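Local coordinates for protein Hcp1 family type VI secretion system effector (PDB 3V4H) that probably assembles into hexameric rings that stack into the type VI secretion tube, which is propelled out of the cell with its effectors, at residues Met29-Leu41 with Phe82-Tyr96. Numbering follows the deposited sequence.
Sequences MFIKIDGIEGESL and FAHYIDKASPNLLSY
Lys-88 NZ meets Glu-37 OE1 at 2.9 Å in a salt bridge, the nitrogen lying nearly in line with the C-O bond of the carboxylate. The two side chains lie side by side, pointing the same way. Lys-88 is extended throughout, CG anti to the backbone N (chi1 178°), which carries its methylenes past the 37-38 backbone; CD passes 3.5 Å from Gly-38 O. Next to this salt bridge, Ala-89 CB sits against Ile-36 CG2 at 3.5 Å and near Glu-37 O. The backbones come nearest at Gly-38, its CA 5.0 Å from Ala-89 CA, beside the turn leading into helix 90-99. Ile-36 CD1 makes a CH-pi contact over one face of the Tyr-96 ring, 3.9 Å from its centroid and displaced from the ring centre, and its other side-chain carbons slide past Asn-92 CB. Leu-93 CD2 touches the CD1 methyls of both Ile-36 and Ile-33, while Ile-31 CG2 covers a face of Phe-82, likewise off centre, in a second CH-pi contact. Asp-87 accepts at OD2 from His-84 ND1 (2.9 Å), in the imidazole plane but 44° out of the carboxylate plane, and it forms a capping box with Ser-90. Glu-147 bonds both His-84 NE2 and Ser-90 OG. Glu-39 and Lys-88 also pack on Tyr-160 and Met-162 of a second subunit. The contact thus joins the two sheets through an apolar interior with a salt bridge at its border, where Glu-39 OE2 accepts a weak hydrogen bond from Lys-88 N (3.5 Å) despite like-charged Asp-87 nearby.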
ATOM      1  N   MET A  29      19.321 -14.115  17.634  1.00 48.93           N
ATOM      2  CA  MET A  29      18.386 -15.171  17.287  1.00 49.34           C
ATOM      3  C   MET A  29      19.136 -16.249  16.537  1.00 46.98           C
ATOM      4  O   MET A  29      19.892 -15.946  15.612  1.00 46.03           O
ATOM      5  CB  MET A  29      17.280 -14.600  16.408  1.00 51.11           C
ATOM      6  CG  MET A  29      16.538 -13.425  17.009  1.00 55.19           C
ATOM      7  SD  MET A  29      15.209 -12.872  15.939  1.00 60.93           S
ATOM      8  CE  MET A  29      16.019 -11.624  14.951  1.00 53.52           C
ATOM      9  N   PHE A  30      18.909 -17.509  16.890  1.00 46.87           N
ATOM     10  CA  PHE A  30      19.627 -18.607  16.241  1.00 46.89           C
ATOM     11  C   PHE A  30      18.693 -19.710  15.882  1.00 46.11           C
ATOM     12  O   PHE A  30      17.761 -19.986  16.626  1.00 48.77           O
ATOM     13  CB  PHE A  30      20.683 -19.177  17.177  1.00 47.69           C
ATOM     14  CG  PHE A  30      21.661 -18.151  17.651  1.00 48.01           C
ATOM     15  CD1 PHE A  30      22.704 -17.765  16.854  1.00 48.67           C
ATOM     16  CD2 PHE A  30      21.504 -17.539  18.878  1.00 49.49           C
ATOM     17  CE1 PHE A  30      23.602 -16.794  17.273  1.00 49.90           C
ATOM     18  CE2 PHE A  30      22.390 -16.564  19.305  1.00 49.00           C
ATOM     19  CZ  PHE A  30      23.444 -16.198  18.499  1.00 49.82           C
ATOM     20  N   ILE A  31      18.975 -20.392  14.797  1.00 46.76           N
ATOM     21  CA  ILE A  31      18.263 -21.639  14.515  1.00 49.61           C
ATOM     22  C   ILE A  31      19.276 -22.746  14.211  1.00 50.84           C
ATOM     23  O   ILE A  31      20.233 -22.558  13.438  1.00 50.83           O
ATOM     24  CB  ILE A  31      17.163 -21.415  13.455  1.00 49.60           C
ATOM     25  CG1 ILE A  31      16.118 -22.529  13.529  1.00 52.73           C
ATOM     26  CG2 ILE A  31      17.757 -21.262  12.076  1.00 52.01           C
ATOM     27  CD1 ILE A  31      14.759 -22.227  12.938  1.00 50.97           C
ATOM     28  N   LYS A  32      19.098 -23.893  14.848  1.00 52.98           N
ATOM     29  CA  LYS A  32      19.988 -25.047  14.668  1.00 55.21           C
ATOM     30  C   LYS A  32      19.177 -26.138  13.986  1.00 56.03           C
ATOM     31  O   LYS A  32      18.189 -26.593  14.538  1.00 53.90           O
ATOM     32  CB  LYS A  32      20.480 -25.547  16.025  1.00 58.73           C
ATOM     33  CG  LYS A  32      21.365 -26.797  15.945  1.00 63.08           C
ATOM     34  CD  LYS A  32      20.938 -27.867  16.911  1.00 69.20           C
ATOM     35  CE  LYS A  32      21.778 -27.880  18.172  1.00 73.63           C
ATOM     36  NZ  LYS A  32      22.923 -28.833  18.043  1.00 77.44           N
ATOM     37  N   ILE A  33      19.570 -26.521  12.783  1.00 56.94           N
ATOM     38  CA  ILE A  33      18.769 -27.438  11.969  1.00 60.06           C
ATOM     39  C   ILE A  33      19.553 -28.742  11.731  1.00 62.71           C
ATOM     40  O   ILE A  33      20.676 -28.709  11.222  1.00 61.52           O
ATOM     41  CB  ILE A  33      18.482 -26.843  10.602  1.00 58.40           C
ATOM     42  CG1 ILE A  33      17.592 -25.627  10.736  1.00 57.17           C
ATOM     43  CG2 ILE A  33      17.873 -27.892   9.681  1.00 60.13           C
ATOM     44  CD1 ILE A  33      17.353 -24.918   9.432  1.00 57.05           C
ATOM     45  N   ASP A  34      18.983 -29.877  12.081  1.00 63.44           N
ATOM     46  CA  ASP A  34      19.713 -31.126  11.977  1.00 68.55           C
ATOM     47  C   ASP A  34      20.260 -31.374  10.612  1.00 70.22           C
ATOM     48  O   ASP A  34      19.554 -31.346   9.647  1.00 71.87           O
ATOM     49  CB  ASP A  34      18.850 -32.301  12.373  1.00 74.47           C
ATOM     50  CG  ASP A  34      18.953 -32.617  13.834  1.00 77.30           C
ATOM     51  OD1 ASP A  34      19.993 -32.361  14.436  1.00 91.61           O
ATOM     52  OD2 ASP A  34      17.975 -33.105  14.402  1.00 79.57           O
ATOM     53  N   GLY A  35      21.543 -31.638  10.553  1.00 71.79           N
ATOM     54  CA  GLY A  35      22.219 -31.911   9.294  1.00 73.51           C
ATOM     55  C   GLY A  35      22.543 -30.683   8.446  1.00 69.99           C
ATOM     56  O   GLY A  35      23.167 -30.814   7.419  1.00 70.23           O
ATOM     57  N   ILE A  36      22.134 -29.487   8.854  1.00 66.28           N
ATOM     58  CA  ILE A  36      22.374 -28.326   8.032  1.00 64.32           C
ATOM     59  C   ILE A  36      23.020 -27.246   8.909  1.00 67.00           C
ATOM     60  O   ILE A  36      22.336 -26.428   9.579  1.00 61.31           O
ATOM     61  CB  ILE A  36      21.066 -27.804   7.371  1.00 63.33           C
ATOM     62  CG1 ILE A  36      20.378 -28.903   6.541  1.00 66.96           C
ATOM     63  CG2 ILE A  36      21.360 -26.600   6.497  1.00 62.74           C
ATOM     64  CD1 ILE A  36      19.062 -28.514   5.890  1.00 63.85           C
ATOM     65  N   GLU A  37      24.343 -27.218   8.872  1.00 65.51           N
ATOM     66  CA  GLU A  37      25.081 -26.185   9.566  1.00 64.93           C
ATOM     67  C   GLU A  37      24.980 -24.779   8.950  1.00 59.68           C
ATOM     68  O   GLU A  37      24.900 -24.616   7.737  1.00 58.60           O
ATOM     69  CB  GLU A  37      26.536 -26.565   9.626  1.00 67.25           C
ATOM     70  CG  GLU A  37      26.815 -27.531  10.735  1.00 71.18           C
ATOM     71  CD  GLU A  37      28.277 -27.845  10.834  1.00 74.87           C
ATOM     72  OE1 GLU A  37      29.087 -27.193  10.127  1.00 79.40           O
ATOM     73  OE2 GLU A  37      28.600 -28.743  11.625  1.00 78.02           O
ATOM     74  N   GLY A  38      25.019 -23.768   9.803  1.00 56.53           N
ATOM     75  CA  GLY A  38      25.175 -22.381   9.346  1.00 55.21           C
ATOM     76  C   GLY A  38      26.597 -21.982   9.621  1.00 56.14           C
ATOM     77  O   GLY A  38      27.471 -22.844   9.683  1.00 59.24           O
ATOM     78  N   GLU A  39      26.839 -20.699   9.837  1.00 55.52           N
ATOM     79  CA  GLU A  39      28.189 -20.220  10.051  1.00 58.47           C
ATOM     80  C   GLU A  39      28.288 -19.115  11.119  1.00 55.57           C
ATOM     81  O   GLU A  39      29.228 -18.344  11.112  1.00 56.37           O
ATOM     82  CB  GLU A  39      28.767 -19.728   8.709  1.00 62.31           C
ATOM     83  CG  GLU A  39      28.016 -18.550   8.132  1.00 61.05           C
ATOM     84  CD  GLU A  39      28.363 -18.220   6.682  1.00 63.57           C
ATOM     85  OE1 GLU A  39      28.256 -17.006   6.363  1.00 64.23           O
ATOM     86  OE2 GLU A  39      28.676 -19.134   5.865  1.00 61.79           O
ATOM     87  N   SER A  40      27.356 -19.078  12.064  1.00 52.50           N
ATOM     88  CA  SER A  40      27.490 -18.206  13.227  1.00 51.18           C
ATOM     89  C   SER A  40      28.816 -18.444  13.935  1.00 54.33           C
ATOM     90  O   SER A  40      29.234 -19.599  14.191  1.00 52.70           O
ATOM     91  CB  SER A  40      26.370 -18.452  14.229  1.00 51.30           C
ATOM     92  OG  SER A  40      26.618 -17.772  15.469  1.00 52.29           O
ATOM     93  N   LEU A  41      29.441 -17.330  14.298  1.00 53.70           N
ATOM     94  CA  LEU A  41      30.637 -17.327  15.086  1.00 56.41           C
ATOM     95  C   LEU A  41      30.377 -17.033  16.554  1.00 56.21           C
ATOM     96  O   LEU A  41      31.316 -16.735  17.252  1.00 58.09           O
ATOM     97  CB  LEU A  41      31.655 -16.321  14.517  1.00 58.66           C
ATOM     98  CG  LEU A  41      32.265 -16.729  13.168  1.00 61.22           C
ATOM     99  CD1 LEU A  41      33.229 -15.662  12.684  1.00 62.77           C
ATOM    100  CD2 LEU A  41      32.961 -18.087  13.235  1.00 63.11           C
ATOM    101  N   PHE A  82      11.409 -18.121   8.846  1.00 42.64           N
ATOM    102  CA  PHE A  82      12.557 -17.271   9.224  1.00 43.54           C
ATOM    103  C   PHE A  82      13.317 -16.840   7.996  1.00 45.54           C
ATOM    104  O   PHE A  82      13.217 -17.484   6.936  1.00 45.52           O
ATOM    105  CB  PHE A  82      13.503 -17.953  10.214  1.00 43.56           C
ATOM    106  CG  PHE A  82      14.324 -19.044   9.653  1.00 43.83           C
ATOM    107  CD1 PHE A  82      15.623 -18.801   9.222  1.00 45.78           C
ATOM    108  CD2 PHE A  82      13.850 -20.350   9.622  1.00 46.28           C
ATOM    109  CE1 PHE A  82      16.408 -19.825   8.699  1.00 46.00           C
ATOM    110  CE2 PHE A  82      14.606 -21.372   9.083  1.00 47.85           C
ATOM    111  CZ  PHE A  82      15.889 -21.115   8.621  1.00 49.43           C
ATOM    112  N   ALA A  83      14.072 -15.765   8.188  1.00 40.76           N
ATOM    113  CA  ALA A  83      14.992 -15.152   7.255  1.00 42.62           C
ATOM    114  C   ALA A  83      16.433 -15.234   7.761  1.00 42.91           C
ATOM    115  O   ALA A  83      16.713 -15.000   8.961  1.00 45.31           O
ATOM    116  CB  ALA A  83      14.639 -13.655   7.098  1.00 40.90           C
ATOM    117  N   HIS A  84      17.372 -15.479   6.853  1.00 45.31           N
ATOM    118  CA  HIS A  84      18.822 -15.364   7.142  1.00 45.56           C
ATOM    119  C   HIS A  84      19.546 -14.867   5.911  1.00 47.92           C
ATOM    120  O   HIS A  84      18.985 -14.857   4.829  1.00 47.86           O
ATOM    121  CB  HIS A  84      19.397 -16.738   7.607  1.00 45.56           C
ATOM    122  CG  HIS A  84      19.431 -17.794   6.519  1.00 48.55           C
ATOM    123  ND1 HIS A  84      20.563 -18.437   6.164  1.00 47.36           N
ATOM    124  CD2 HIS A  84      18.442 -18.238   5.649  1.00 49.88           C
ATOM    125  CE1 HIS A  84      20.289 -19.247   5.126  1.00 52.06           C
ATOM    126  NE2 HIS A  84      18.997 -19.138   4.828  1.00 49.19           N
ATOM    127  N   TYR A  85      20.793 -14.416   6.057  1.00 48.72           N
ATOM    128  CA  TYR A  85      21.627 -14.170   4.894  1.00 49.87           C
ATOM    129  C   TYR A  85      21.914 -15.461   4.155  1.00 51.09           C
ATOM    130  O   TYR A  85      21.921 -16.549   4.759  1.00 47.46           O
ATOM    131  CB  TYR A  85      22.933 -13.531   5.324  1.00 52.01           C
ATOM    132  CG  TYR A  85      22.729 -12.132   5.839  1.00 52.43           C
ATOM    133  CD1 TYR A  85      22.090 -11.180   5.054  1.00 52.45           C
ATOM    134  CD2 TYR A  85      23.149 -11.774   7.112  1.00 54.09           C
ATOM    135  CE1 TYR A  85      21.866  -9.892   5.515  1.00 54.68           C
ATOM    136  CE2 TYR A  85      22.973 -10.474   7.578  1.00 58.59           C
ATOM    137  CZ  TYR A  85      22.323  -9.541   6.782  1.00 56.60           C
ATOM    138  OH  TYR A  85      22.131  -8.258   7.250  1.00 63.10           O
ATOM    139  N   ILE A  86      22.150 -15.353   2.851  1.00 51.87           N
ATOM    140  CA  ILE A  86      22.499 -16.542   2.064  1.00 53.75           C
ATOM    141  C   ILE A  86      23.836 -16.985   2.607  1.00 55.71           C
ATOM    142  O   ILE A  86      24.740 -16.172   2.796  1.00 56.19           O
ATOM    143  CB  ILE A  86      22.463 -16.320   0.548  1.00 55.23           C
ATOM    144  CG1 ILE A  86      20.980 -16.168   0.119  1.00 54.76           C
ATOM    145  CG2 ILE A  86      23.113 -17.503  -0.222  1.00 57.59           C
ATOM    146  CD1 ILE A  86      20.812 -15.663  -1.299  1.00 59.22           C
ATOM    147  N   ASP A  87      23.904 -18.256   2.982  1.00 54.87           N
ATOM    148  CA  ASP A  87      25.058 -18.747   3.684  1.00 57.01           C
ATOM    149  C   ASP A  87      25.269 -20.233   3.396  1.00 59.16           C
ATOM    150  O   ASP A  87      24.645 -20.794   2.495  1.00 59.14           O
ATOM    151  CB  ASP A  87      24.968 -18.433   5.193  1.00 55.97           C
ATOM    152  CG  ASP A  87      23.734 -19.028   5.875  1.00 55.60           C
ATOM    153  OD1 ASP A  87      23.132 -20.005   5.390  1.00 55.11           O
ATOM    154  OD2 ASP A  87      23.337 -18.468   6.919  1.00 56.90           O
ATOM    155  N   LYS A  88      26.190 -20.819   4.161  1.00 61.77           N
ATOM    156  CA  LYS A  88      26.544 -22.250   4.144  1.00 64.64           C
ATOM    157  C   LYS A  88      25.328 -23.200   4.167  1.00 62.63           C
ATOM    158  O   LYS A  88      25.322 -24.227   3.489  1.00 62.36           O
ATOM    159  CB  LYS A  88      27.482 -22.477   5.340  1.00 67.53           C
ATOM    160  CG  LYS A  88      27.967 -23.869   5.608  1.00 72.41           C
ATOM    161  CD  LYS A  88      28.986 -23.863   6.734  1.00 72.48           C
ATOM    162  CE  LYS A  88      29.513 -25.264   6.917  1.00 75.66           C
ATOM    163  NZ  LYS A  88      30.326 -25.445   8.146  1.00 79.28           N
ATOM    164  N   ALA A  89      24.281 -22.826   4.894  1.00 59.84           N
ATOM    165  CA  ALA A  89      23.053 -23.618   4.973  1.00 58.75           C
ATOM    166  C   ALA A  89      22.170 -23.579   3.725  1.00 57.81           C
ATOM    167  O   ALA A  89      21.446 -24.532   3.468  1.00 59.90           O
ATOM    168  CB  ALA A  89      22.241 -23.186   6.176  1.00 56.19           C
ATOM    169  N   SER A  90      22.253 -22.511   2.944  1.00 57.48           N
ATOM    170  CA  SER A  90      21.285 -22.261   1.865  1.00 58.06           C
ATOM    171  C   SER A  90      21.175 -23.384   0.806  1.00 60.96           C
ATOM    172  O   SER A  90      20.084 -23.819   0.449  1.00 62.26           O
ATOM    173  CB  SER A  90      21.604 -20.916   1.177  1.00 58.04           C
ATOM    174  OG  SER A  90      21.392 -19.802   2.068  1.00 57.50           O
ATOM    175  N   PRO A  91      22.294 -23.842   0.264  1.00 63.20           N
ATOM    176  CA  PRO A  91      22.083 -24.889  -0.744  1.00 66.24           C
ATOM    177  C   PRO A  91      21.516 -26.215  -0.177  1.00 66.85           C
ATOM    178  O   PRO A  91      20.811 -26.940  -0.894  1.00 67.06           O
ATOM    179  CB  PRO A  91      23.469 -25.097  -1.363  1.00 67.18           C
ATOM    180  CG  PRO A  91      24.431 -24.430  -0.461  1.00 67.62           C
ATOM    181  CD  PRO A  91      23.713 -23.572   0.539  1.00 63.87           C
ATOM    182  N   ASN A  92      21.825 -26.524   1.086  1.00 67.97           N
ATOM    183  CA  ASN A  92      21.268 -27.705   1.755  1.00 67.41           C
ATOM    184  C   ASN A  92      19.781 -27.489   2.008  1.00 65.89           C
ATOM    185  O   ASN A  92      18.970 -28.389   1.809  1.00 68.19           O
ATOM    186  CB  ASN A  92      21.993 -27.997   3.088  1.00 68.03           C
ATOM    187  CG  ASN A  92      23.303 -28.745   2.903  1.00 68.59           C
ATOM    188  OD1 ASN A  92      23.487 -29.428   1.931  1.00 69.29           O
ATOM    189  ND2 ASN A  92      24.217 -28.611   3.851  1.00 68.12           N
ATOM    190  N   LEU A  93      19.413 -26.287   2.431  1.00 64.87           N
ATOM    191  CA  LEU A  93      18.001 -25.973   2.644  1.00 62.80           C
ATOM    192  C   LEU A  93      17.245 -26.112   1.333  1.00 63.38           C
ATOM    193  O   LEU A  93      16.169 -26.677   1.295  1.00 62.28           O
ATOM    194  CB  LEU A  93      17.828 -24.568   3.214  1.00 60.00           C
ATOM    195  CG  LEU A  93      18.326 -24.370   4.633  1.00 61.26           C
ATOM    196  CD1 LEU A  93      18.435 -22.873   4.991  1.00 54.70           C
ATOM    197  CD2 LEU A  93      17.427 -25.116   5.614  1.00 59.54           C
ATOM    198  N   LEU A  94      17.829 -25.623   0.244  1.00 66.44           N
ATOM    199  CA  LEU A  94      17.179 -25.724  -1.066  1.00 67.85           C
ATOM    200  C   LEU A  94      17.011 -27.198  -1.511  1.00 69.32           C
ATOM    201  O   LEU A  94      15.941 -27.583  -2.009  1.00 67.40           O
ATOM    202  CB  LEU A  94      17.948 -24.902  -2.118  1.00 68.21           C
ATOM    203  CG  LEU A  94      17.462 -25.032  -3.554  1.00 69.60           C
ATOM    204  CD1 LEU A  94      15.971 -24.752  -3.627  1.00 68.68           C
ATOM    205  CD2 LEU A  94      18.261 -24.097  -4.454  1.00 72.62           C
ATOM    206  N   SER A  95      18.048 -28.021  -1.331  1.00 73.68           N
ATOM    207  CA  SER A  95      17.936 -29.473  -1.618  1.00 77.92           C
ATOM    208  C   SER A  95      16.802 -30.151  -0.835  1.00 77.31           C
ATOM    209  O   SER A  95      15.987 -30.848  -1.431  1.00 77.66           O
ATOM    210  CB  SER A  95      19.231 -30.236  -1.286  1.00 80.76           C
ATOM    211  OG  SER A  95      20.339 -29.726  -1.989  1.00 83.90           O
ATOM    212  N   TYR A  96      16.772 -29.962   0.489  1.00 75.00           N
ATOM    213  CA  TYR A  96      15.787 -30.642   1.355  1.00 75.99           C
ATOM    214  C   TYR A  96      14.384 -30.259   0.935  1.00 74.88           C
ATOM    215  O   TYR A  96      13.461 -31.087   0.954  1.00 80.61           O
ATOM    216  CB  TYR A  96      15.975 -30.279   2.839  1.00 74.43           C
ATOM    217  CG  TYR A  96      17.019 -31.104   3.576  1.00 75.71           C
ATOM    218  CD1 TYR A  96      16.671 -31.888   4.666  1.00 76.84           C
ATOM    219  CD2 TYR A  96      18.357 -31.083   3.183  1.00 77.14           C
ATOM    220  CE1 TYR A  96      17.623 -32.649   5.344  1.00 78.61           C
ATOM    221  CE2 TYR A  96      19.316 -31.813   3.858  1.00 80.01           C
ATOM    222  CZ  TYR A  96      18.945 -32.599   4.938  1.00 79.19           C
ATOM    223  OH  TYR A  96      19.907 -33.303   5.601  1.00 79.19           O
TER
HETATM  224  O   HOH W   1      19.266 -33.544   8.401  1.00 65.75           O